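Local atomic coordinates of reticulocyte-binding protein 2a (Plasmodium vivax, PDB entry 4Z8N), a protein that probably binds host red blood cells during parasite invasion through its alpha-helical erythrocyte-binding domain. Residues K46-A51 with S127-K132; F31-Y36 with N258-Y263; T39-A44 with T148-I153. All coordinates share one frame; numbering follows the deposited sequence.

Contact 1. Residues K46-A51 with S127-K132; sequences KNYDEA and SKFNEK
Helix 42-69 packs against helix 119-136 in the helical erythrocyte-binding domain, and the buried meeting point is the ring of Phe129 set against Tyr48 and Ala51, one helical turn apart. The backbones stay well separated, with Ala51 CA 8.3 Å from Phe129 CA, so the aromatic side chains span the gap. Phe129 has its CG anti to the backbone N (chi1 -180°), which carries the ring across to helix 42-69. Its CE1 corner meets Ala51, lying 3.9 Å from Ala51 CB and 3.4 Å from Ala51 O. On the neighbouring side, Phe129 CZ lies 3.8 Å from Tyr48 CE1. The two rings meet obliquely, with centroids 5.7 Å apart and planes at 56°. Tyr48 OH reaches the edge of the Phe129 ring, in its plane and 3.8 Å from Phe129 CE2. That hydroxyl is hydrogen-bonded to Phe31 O, which fixes the tyrosine's outer end, while the Phe31 ring meets Phe129 edge-to-face. Helix 26-37 thus adds a third ring to the cluster. Hydrophobic joining of helices through crossed aromatic rings and a small alanine, with no hydrogen bond across, is typical of an all-alpha helical-bundle core.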
loop_
_atom_site.group_PDB
_atom_site.type_symbol
_atom_site.label_atom_id
_atom_site.label_comp_id
_atom_site.label_asym_id
_atom_site.label_seq_id
_atom_site.Cartn_x
_atom_site.Cartn_y
_atom_site.Cartn_z
ATOM N N LYS A 46 21.740 18.460 11.995
ATOM C CA LYS A 46 21.522 18.452 13.441
ATOM C C LYS A 46 20.175 19.085 13.777
ATOM O O LYS A 46 19.451 18.584 14.642
ATOM C CB LYS A 46 22.656 19.166 14.200
ATOM C CG LYS A 46 23.442 20.189 13.415
ATOM C CD LYS A 46 24.710 20.655 14.142
ATOM C CE LYS A 46 25.802 19.587 14.117
ATOM N NZ LYS A 46 27.147 20.118 14.496
ATOM N N ASN A 47 19.839 20.176 13.095
ATOM C CA ASN A 47 18.545 20.814 13.294
ATOM C C ASN A 47 17.390 19.905 12.887
ATOM O O ASN A 47 16.361 19.859 13.563
ATOM C CB ASN A 47 18.462 22.134 12.522
ATOM C CG ASN A 47 19.246 23.250 13.186
ATOM O OD1 ASN A 47 19.415 23.264 14.404
ATOM N ND2 ASN A 47 19.710 24.208 12.387
ATOM N N TYR A 48 17.563 19.175 11.788
ATOM C CA TYR A 48 16.506 18.294 11.308
ATOM C C TYR A 48 16.286 17.131 12.264
ATOM O O TYR A 48 15.146 16.787 12.572
ATOM C CB TYR A 48 16.821 17.763 9.909
ATOM C CG TYR A 48 15.704 16.918 9.332
ATOM C CD1 TYR A 48 14.615 17.508 8.706
ATOM C CD2 TYR A 48 15.733 15.532 9.423
ATOM C CE1 TYR A 48 13.587 16.743 8.181
ATOM C CE2 TYR A 48 14.710 14.757 8.903
ATOM C CZ TYR A 48 13.641 15.369 8.282
ATOM O OH TYR A 48 12.622 14.606 7.761
ATOM N N ASP A 49 17.377 16.527 12.730
ATOM C CA ASP A 49 17.288 15.410 13.664
ATOM C C ASP A 49 16.562 15.829 14.935
ATOM O O ASP A 49 15.804 15.053 15.517
ATOM C CB ASP A 49 18.680 14.869 14.002
ATOM C CG ASP A 49 19.329 14.150 12.833
ATOM O OD1 ASP A 49 18.595 13.694 11.930
ATOM O OD2 ASP A 49 20.574 14.039 12.817
ATOM N N GLU A 50 16.790 17.071 15.350
ATOM C CA GLU A 50 16.147 17.623 16.534
ATOM C C GLU A 50 14.657 17.849 16.296
ATOM O O GLU A 50 13.826 17.514 17.140
ATOM C CB GLU A 50 16.823 18.932 16.945
ATOM C CG GLU A 50 16.275 19.548 18.220
ATOM C CD GLU A 50 16.980 20.839 18.592
ATOM O OE1 GLU A 50 16.962 21.785 17.775
ATOM O OE2 GLU A 50 17.555 20.909 19.700
ATOM N N ALA A 51 14.326 18.415 15.140
ATOM C CA ALA A 51 12.937 18.682 14.783
ATOM C C ALA A 51 12.175 17.386 14.508
ATOM O O ALA A 51 10.993 17.269 14.834
ATOM C CB ALA A 51 12.871 19.603 13.577
ATOM N N SER A 127 1.911 17.957 7.263
ATOM C CA SER A 127 2.024 19.128 6.407
ATOM C C SER A 127 2.764 20.250 7.132
ATOM O O SER A 127 3.588 20.948 6.539
ATOM C CB SER A 127 0.638 19.600 5.964
ATOM O OG SER A 127 0.733 20.732 5.118
ATOM N N LYS A 128 2.470 20.407 8.419
ATOM C CA LYS A 128 3.110 21.430 9.241
ATOM C C LYS A 128 4.607 21.177 9.389
ATOM O O LYS A 128 5.409 22.107 9.312
ATOM C CB LYS A 128 2.450 21.494 10.620
ATOM C CG LYS A 128 1.207 22.370 10.672
ATOM C CD LYS A 128 0.358 22.048 11.891
ATOM C CE LYS A 128 -1.121 22.022 11.538
ATOM N NZ LYS A 128 -1.852 20.952 12.275
ATOM N N PHE A 129 4.983 19.920 9.598
ATOM C CA PHE A 129 6.395 19.565 9.709
ATOM C C PHE A 129 7.109 19.714 8.370
ATOM O O PHE A 129 8.277 20.101 8.324
ATOM C CB PHE A 129 6.565 18.138 10.231
ATOM C CG PHE A 129 8.003 17.714 10.369
ATOM C CD1 PHE A 129 8.764 18.143 11.448
ATOM C CD2 PHE A 129 8.593 16.889 9.424
ATOM C CE1 PHE A 129 10.087 17.757 11.580
ATOM C CE2 PHE A 129 9.918 16.500 9.550
ATOM C CZ PHE A 129 10.664 16.934 10.629
ATOM N N ASN A 130 6.403 19.405 7.286
ATOM C CA ASN A 130 6.959 19.542 5.945
ATOM C C ASN A 130 7.337 20.986 5.634
ATOM O O ASN A 130 8.365 21.244 5.010
ATOM C CB ASN A 130 5.973 19.026 4.897
ATOM C CG ASN A 130 6.551 19.046 3.494
ATOM O OD1 ASN A 130 7.480 18.297 3.185
ATOM N ND2 ASN A 130 6.002 19.897 2.636
ATOM N N GLU A 131 6.503 21.924 6.072
ATOM C CA GLU A 131 6.795 23.340 5.885
ATOM C C GLU A 131 7.994 23.736 6.740
ATOM O O GLU A 131 8.788 24.596 6.358
ATOM C CB GLU A 131 5.577 24.205 6.231
ATOM C CG GLU A 131 5.820 25.704 6.075
ATOM C CD GLU A 131 4.539 26.508 5.915
ATOM O OE1 GLU A 131 3.965 26.924 6.943
ATOM O OE2 GLU A 131 4.107 26.731 4.762
ATOM N N LYS A 132 8.128 23.087 7.891
ATOM C CA LYS A 132 9.225 23.369 8.807
ATOM C C LYS A 132 10.560 22.935 8.205
ATOM O O LYS A 132 11.594 23.544 8.472
ATOM C CB LYS A 132 8.993 22.674 10.151
ATOM C CG LYS A 132 9.909 23.150 11.266
ATOM C CD LYS A 132 9.379 22.739 12.631
ATOM C CE LYS A 132 10.152 23.424 13.747
ATOM N NZ LYS A 132 9.503 23.234 15.074
#

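Contact 2. Residues F31-Y36 with N258-Y263; sequences FAEIKY and NFYATY
Glu33 and Tyr260 form the tight part of a helix-helix crossing in this all-alpha domain, where the short helix 26-37 lies across the long helix 246-297. The axes of the two segments approach to 9.5 Å, and their N-to-C directions differ by 131°, a steeply inclined crossing. The Glu33 carboxylate sits at the edge of the Tyr260 ring: Glu33 CD lies in the ring plane, and Glu33 OE1 is 3.4 Å from Tyr260 CD2. Carboxylate and ring planes stand 76° apart, so the acid presents itself nearly upright to the ring's C-H edge, a placement expected to be mildly favourable electrostatically. A bend in the glutamate chain (chi2 -59°) brings it there. Beyond the segments, Glu33 OE1 has a weak hydrogen bond with Tyr158 OH, and Glu33 OE2 a long, weak ion pair with Lys264. Tyr260 is held on its own account by a ring stack with Tyr158 of helix 149-162.

Elsewhere the fit is looser. Ala261 CB approaches no nearer than 4.3 Å to Glu33 CG, although Glu33 and Ala261 have the closest CA atoms, 7.0 Å apart. The partly exposed Tyr36 adds little area, its OH remaining 4.2 Å from Tyr260 CE2; that hydroxyl is hydrogen-bonded to Arg161 of helix 149-162. By contrast, Glu33 OE2 comes within 3.5 Å of the same Tyr260 CE2.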
loop_
_atom_site.group_PDB
_atom_site.type_symbol
_atom_site.label_atom_id
_atom_site.label_comp_id
_atom_site.label_asym_id
_atom_site.label_seq_id
_atom_site.Cartn_x
_atom_site.Cartn_y
_atom_site.Cartn_z
ATOM N N PHE A 31 9.863 11.694 5.304
ATOM C CA PHE A 31 10.617 12.352 6.364
ATOM C C PHE A 31 11.844 11.535 6.761
ATOM O O PHE A 31 12.875 12.093 7.143
ATOM C CB PHE A 31 9.725 12.597 7.584
ATOM C CG PHE A 31 8.591 13.548 7.324
ATOM C CD1 PHE A 31 8.736 14.592 6.424
ATOM C CD2 PHE A 31 7.375 13.392 7.971
ATOM C CE1 PHE A 31 7.693 15.471 6.179
ATOM C CE2 PHE A 31 6.326 14.265 7.730
ATOM C CZ PHE A 31 6.486 15.307 6.833
ATOM N N ALA A 32 11.730 10.214 6.665
ATOM C CA ALA A 32 12.850 9.327 6.954
ATOM C C ALA A 32 13.923 9.447 5.877
ATOM O O ALA A 32 15.115 9.374 6.169
ATOM C CB ALA A 32 12.374 7.883 7.074
ATOM N N GLU A 33 13.492 9.639 4.633
ATOM C CA GLU A 33 14.416 9.790 3.511
ATOM C C GLU A 33 15.222 11.078 3.608
ATOM O O GLU A 33 16.430 11.079 3.369
ATOM C CB GLU A 33 13.661 9.753 2.179
ATOM C CG GLU A 33 13.124 8.380 1.825
ATOM C CD GLU A 33 14.223 7.339 1.733
ATOM O OE1 GLU A 33 15.308 7.664 1.203
ATOM O OE2 GLU A 33 14.006 6.202 2.199
ATOM N N ILE A 34 14.548 12.171 3.954
ATOM C CA ILE A 34 15.207 13.462 4.122
ATOM C C ILE A 34 16.279 13.380 5.205
ATOM O O ILE A 34 17.339 14.001 5.095
ATOM C CB ILE A 34 14.191 14.570 4.477
ATOM C CG1 ILE A 34 13.257 14.832 3.297
ATOM C CG2 ILE A 34 14.900 15.865 4.852
ATOM C CD1 ILE A 34 13.970 15.345 2.065
ATOM N N LYS A 35 16.006 12.582 6.234
ATOM C CA LYS A 35 16.896 12.464 7.384
ATOM C C LYS A 35 18.334 12.124 6.998
ATOM O O LYS A 35 19.268 12.744 7.502
ATOM C CB LYS A 35 16.361 11.416 8.362
ATOM C CG LYS A 35 17.222 11.235 9.599
ATOM C CD LYS A 35 16.582 10.265 10.579
ATOM C CE LYS A 35 15.701 10.991 11.578
ATOM N NZ LYS A 35 16.478 11.444 12.769
ATOM N N TYR A 36 18.526 11.160 6.102
ATOM C CA TYR A 36 19.888 10.819 5.696
ATOM C C TYR A 36 20.247 11.414 4.334
ATOM O O TYR A 36 21.374 11.266 3.858
ATOM C CB TYR A 36 20.096 9.301 5.697
ATOM C CG TYR A 36 19.283 8.522 4.689
ATOM C CD1 TYR A 36 19.790 8.248 3.424
ATOM C CD2 TYR A 36 18.026 8.030 5.011
ATOM C CE1 TYR A 36 19.059 7.522 2.501
ATOM C CE2 TYR A 36 17.286 7.304 4.094
ATOM C CZ TYR A 36 17.808 7.053 2.841
ATOM O OH TYR A 36 17.081 6.329 1.924
ATOM N N ASN A 258 10.795 12.662 -2.497
ATOM C CA ASN A 258 9.370 12.362 -2.593
ATOM C C ASN A 258 9.075 11.290 -3.641
ATOM O O ASN A 258 8.221 10.431 -3.438
ATOM C CB ASN A 258 8.580 13.636 -2.905
ATOM C CG ASN A 258 7.085 13.400 -2.932
ATOM O OD1 ASN A 258 6.457 13.204 -1.890
ATOM N ND2 ASN A 258 6.503 13.422 -4.125
ATOM N N PHE A 259 9.785 11.343 -4.763
ATOM C CA PHE A 259 9.636 10.329 -5.803
ATOM C C PHE A 259 10.068 8.951 -5.306
ATOM O O PHE A 259 9.401 7.948 -5.571
ATOM C CB PHE A 259 10.444 10.715 -7.047
ATOM C CG PHE A 259 9.803 11.792 -7.876
ATOM C CD1 PHE A 259 8.424 11.865 -7.996
ATOM C CD2 PHE A 259 10.578 12.733 -8.533
ATOM C CE1 PHE A 259 7.832 12.855 -8.758
ATOM C CE2 PHE A 259 9.991 13.727 -9.294
ATOM C CZ PHE A 259 8.618 13.787 -9.407
ATOM N N TYR A 260 11.180 8.897 -4.580
ATOM C CA TYR A 260 11.670 7.618 -4.079
ATOM C C TYR A 260 10.812 7.106 -2.924
ATOM O O TYR A 260 10.554 5.906 -2.823
ATOM C CB TYR A 260 13.131 7.717 -3.635
ATOM C CG TYR A 260 13.632 6.431 -3.014
ATOM C CD1 TYR A 260 13.807 5.288 -3.785
ATOM C CD2 TYR A 260 13.909 6.354 -1.653
ATOM C CE1 TYR A 260 14.252 4.105 -3.222
ATOM C CE2 TYR A 260 14.359 5.177 -1.081
ATOM C CZ TYR A 260 14.527 4.056 -1.871
ATOM O OH TYR A 260 14.971 2.882 -1.308
ATOM N N ALA A 261 10.373 8.014 -2.058
ATOM C CA ALA A 261 9.522 7.637 -0.931
ATOM C C ALA A 261 8.212 7.032 -1.423
ATOM O O ALA A 261 7.710 6.068 -0.846
ATOM C CB ALA A 261 9.249 8.837 -0.040
ATOM N N THR A 262 7.674 7.602 -2.497
ATOM C CA THR A 262 6.460 7.092 -3.128
ATOM C C THR A 262 6.690 5.693 -3.692
ATOM O O THR A 262 5.867 4.793 -3.512
ATOM C CB THR A 262 5.983 8.029 -4.253
ATOM O OG1 THR A 262 5.635 9.301 -3.694
ATOM C CG2 THR A 262 4.769 7.448 -4.970
ATOM N N TYR A 263 7.817 5.525 -4.375
ATOM C CA TYR A 263 8.211 4.235 -4.921
ATOM C C TYR A 263 8.379 3.194 -3.816
ATOM O O TYR A 263 7.837 2.091 -3.897
ATOM C CB TYR A 263 9.511 4.383 -5.721
ATOM C CG TYR A 263 10.170 3.079 -6.110
ATOM C CD1 TYR A 263 9.774 2.390 -7.248
ATOM C CD2 TYR A 263 11.200 2.543 -5.345
ATOM C CE1 TYR A 263 10.379 1.200 -7.609
ATOM C CE2 TYR A 263 11.808 1.356 -5.696
ATOM C CZ TYR A 263 11.394 0.689 -6.828
ATOM O OH TYR A 263 12.000 -0.492 -7.180
#

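Contact 3. Residues T39-A44 with T148-I153; sequences TYHYEA and TDTYEI
His41 and Thr150 meet near the surface of the helical domain, where the start of helix 42-69 faces the first turn of helix 149-162. His41 occupies the N-cap position of its helix, and Thr150 lies two residues after the N-cap residue Thr148. The two side chains approach from opposite directions. In His41, CG is anti to the carbonyl carbon (chi1 -57°), and this rotation carries the imidazole across toward Thr150. Its NE2 lies 3.7 Å from Thr150 OG1 and 3.9 Å from Thr150 CB, an oblique approach to the ring and not a hydrogen bond. The polar partner of His41 NE2 is instead Tyr253 OH on helix 246-297, whose side chain also touches Thr150.

Thr150 splits its branches: OG1 lies beside the backbone N (chi1 -74°), while CG2 is anti to it and 4.1 Å from His41 NE2. Both branches and CB therefore border the same imidazole nitrogen. Tyr40 starts toward the other helix but turns its ring aside, so its share is marginal, with Tyr40 CB 4.4 Å from Thr150 OG1.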
loop_
_atom_site.group_PDB
_atom_site.type_symbol
_atom_site.label_atom_id
_atom_site.label_comp_id
_atom_site.label_asym_id
_atom_site.label_seq_id
_atom_site.Cartn_x
_atom_site.Cartn_y
_atom_site.Cartn_z
ATOM N N THR A 39 22.661 14.494 5.177
ATOM C CA THR A 39 23.631 14.103 6.195
ATOM C C THR A 39 24.964 14.853 6.101
ATOM O O THR A 39 25.715 14.912 7.073
ATOM C CB THR A 39 23.909 12.581 6.136
ATOM O OG1 THR A 39 24.886 12.230 7.123
ATOM C CG2 THR A 39 24.410 12.174 4.758
ATOM N N TYR A 40 25.254 15.438 4.945
ATOM C CA TYR A 40 26.522 16.139 4.768
ATOM C C TYR A 40 26.380 17.656 4.868
ATOM O O TYR A 40 27.373 18.385 4.823
ATOM C CB TYR A 40 27.161 15.749 3.437
ATOM C CG TYR A 40 28.221 14.687 3.599
ATOM C CD1 TYR A 40 27.896 13.336 3.551
ATOM C CD2 TYR A 40 29.545 15.035 3.827
ATOM C CE1 TYR A 40 28.866 12.363 3.713
ATOM C CE2 TYR A 40 30.518 14.073 3.988
ATOM C CZ TYR A 40 30.176 12.741 3.929
ATOM O OH TYR A 40 31.150 11.788 4.090
ATOM N N HIS A 41 25.146 18.129 5.003
ATOM C CA HIS A 41 24.906 19.518 5.369
ATOM C C HIS A 41 24.769 19.560 6.878
ATOM O O HIS A 41 23.673 19.411 7.417
ATOM C CB HIS A 41 23.664 20.070 4.677
ATOM C CG HIS A 41 23.718 19.969 3.187
ATOM N ND1 HIS A 41 24.629 20.676 2.430
ATOM C CD2 HIS A 41 22.986 19.242 2.311
ATOM C CE1 HIS A 41 24.453 20.390 1.154
ATOM N NE2 HIS A 41 23.461 19.524 1.054
ATOM N N TYR A 42 25.898 19.760 7.547
ATOM C CA TYR A 42 26.029 19.448 8.964
ATOM C C TYR A 42 25.005 20.147 9.852
ATOM O O TYR A 42 24.278 19.476 10.579
ATOM C CB TYR A 42 27.452 19.768 9.420
ATOM C CG TYR A 42 28.487 19.112 8.532
ATOM C CD1 TYR A 42 28.465 17.739 8.311
ATOM C CD2 TYR A 42 29.474 19.860 7.903
ATOM C CE1 TYR A 42 29.398 17.127 7.495
ATOM C CE2 TYR A 42 30.417 19.256 7.084
ATOM C CZ TYR A 42 30.372 17.888 6.885
ATOM O OH TYR A 42 31.302 17.277 6.075
ATOM N N GLU A 43 24.919 21.473 9.773
ATOM C CA GLU A 43 24.001 22.212 10.636
ATOM C C GLU A 43 22.541 21.885 10.325
ATOM O O GLU A 43 21.713 21.778 11.234
ATOM C CB GLU A 43 24.229 23.721 10.525
ATOM C CG GLU A 43 23.353 24.521 11.482
ATOM C CD GLU A 43 23.568 26.018 11.381
ATOM O OE1 GLU A 43 24.264 26.464 10.444
ATOM O OE2 GLU A 43 23.034 26.751 12.240
ATOM N N ALA A 44 22.226 21.724 9.044
ATOM C CA ALA A 44 20.873 21.363 8.641
ATOM C C ALA A 44 20.512 19.980 9.176
ATOM O O ALA A 44 19.371 19.737 9.569
ATOM C CB ALA A 44 20.736 21.407 7.127
ATOM N N THR A 148 25.804 21.032 -6.468
ATOM C CA THR A 148 24.822 19.968 -6.641
ATOM C C THR A 148 25.374 18.570 -6.359
ATOM O O THR A 148 24.856 17.581 -6.878
ATOM C CB THR A 148 24.247 19.988 -8.070
ATOM O OG1 THR A 148 25.297 19.732 -9.012
ATOM C CG2 THR A 148 23.624 21.343 -8.371
ATOM N N ASP A 149 26.412 18.490 -5.531
ATOM C CA ASP A 149 27.040 17.210 -5.208
ATOM C C ASP A 149 26.071 16.240 -4.536
ATOM O O ASP A 149 25.856 15.132 -5.028
ATOM C CB ASP A 149 28.261 17.420 -4.306
ATOM C CG ASP A 149 29.425 18.057 -5.039
ATOM O OD1 ASP A 149 29.408 18.075 -6.288
ATOM O OD2 ASP A 149 30.364 18.533 -4.364
ATOM N N THR A 150 25.494 16.661 -3.412
ATOM C CA THR A 150 24.596 15.814 -2.631
ATOM C C THR A 150 23.397 15.358 -3.457
ATOM O O THR A 150 22.978 14.201 -3.371
ATOM C CB THR A 150 24.105 16.543 -1.361
ATOM O OG1 THR A 150 25.170 16.602 -0.405
ATOM C CG2 THR A 150 22.925 15.820 -0.735
ATOM N N TYR A 151 22.859 16.265 -4.267
ATOM C CA TYR A 151 21.741 15.932 -5.139
ATOM C C TYR A 151 22.118 14.834 -6.128
ATOM O O TYR A 151 21.351 13.897 -6.344
ATOM C CB TYR A 151 21.252 17.170 -5.896
ATOM C CG TYR A 151 20.236 16.850 -6.970
ATOM C CD1 TYR A 151 18.915 16.574 -6.641
ATOM C CD2 TYR A 151 20.599 16.816 -8.311
ATOM C CE1 TYR A 151 17.985 16.275 -7.618
ATOM C CE2 TYR A 151 19.673 16.518 -9.294
ATOM C CZ TYR A 151 18.368 16.249 -8.941
ATOM O OH TYR A 151 17.441 15.952 -9.912
ATOM N N GLU A 152 23.301 14.951 -6.723
ATOM C CA GLU A 152 23.744 13.979 -7.715
ATOM C C GLU A 152 24.028 12.622 -7.072
ATOM O O GLU A 152 23.742 11.577 -7.660
ATOM C CB GLU A 152 24.985 14.486 -8.452
ATOM C CG GLU A 152 25.452 13.561 -9.567
ATOM C CD GLU A 152 26.666 14.090 -10.304
ATOM O OE1 GLU A 152 27.711 14.310 -9.656
ATOM O OE2 GLU A 152 26.576 14.284 -11.535
ATOM N N ILE A 153 24.584 12.643 -5.864
ATOM C CA ILE A 153 24.860 11.412 -5.125
ATOM C C ILE A 153 23.576 10.657 -4.809
ATOM O O ILE A 153 23.455 9.465 -5.099
ATOM C CB ILE A 153 25.605 11.695 -3.808
ATOM C CG1 ILE A 153 27.012 12.219 -4.097
ATOM C CG2 ILE A 153 25.670 10.439 -2.951
ATOM C CD1 ILE A 153 27.860 11.262 -4.900
#

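In the fold
The three contacts lie on the same side of the domain's centre. The centre of contact 2 is about 14 Å from the centre of contact 1 and about 14 Å from that of contact 3. The centres of contacts 1 and 3 are about 16 Å apart. Contacts 1 and 2 touch directly: Tyr48 CE2 packs 3.5 Å from Lys35 CA, and Asp49 OD1 forms a 3.2 Å salt bridge with Lys35 NZ. Contact 3 adjoins both in sequence and shares helix 42-69 with contact 1. Burial falls from contacts 1 and 2 to the surface at contact 3, where a diethylene glycol molecule, probably from crystallisation, makes a weak hydrogen bond to His41 ND1. All three are away from the disulfides and from Glu120, a calcium ligand in another structure of this protein.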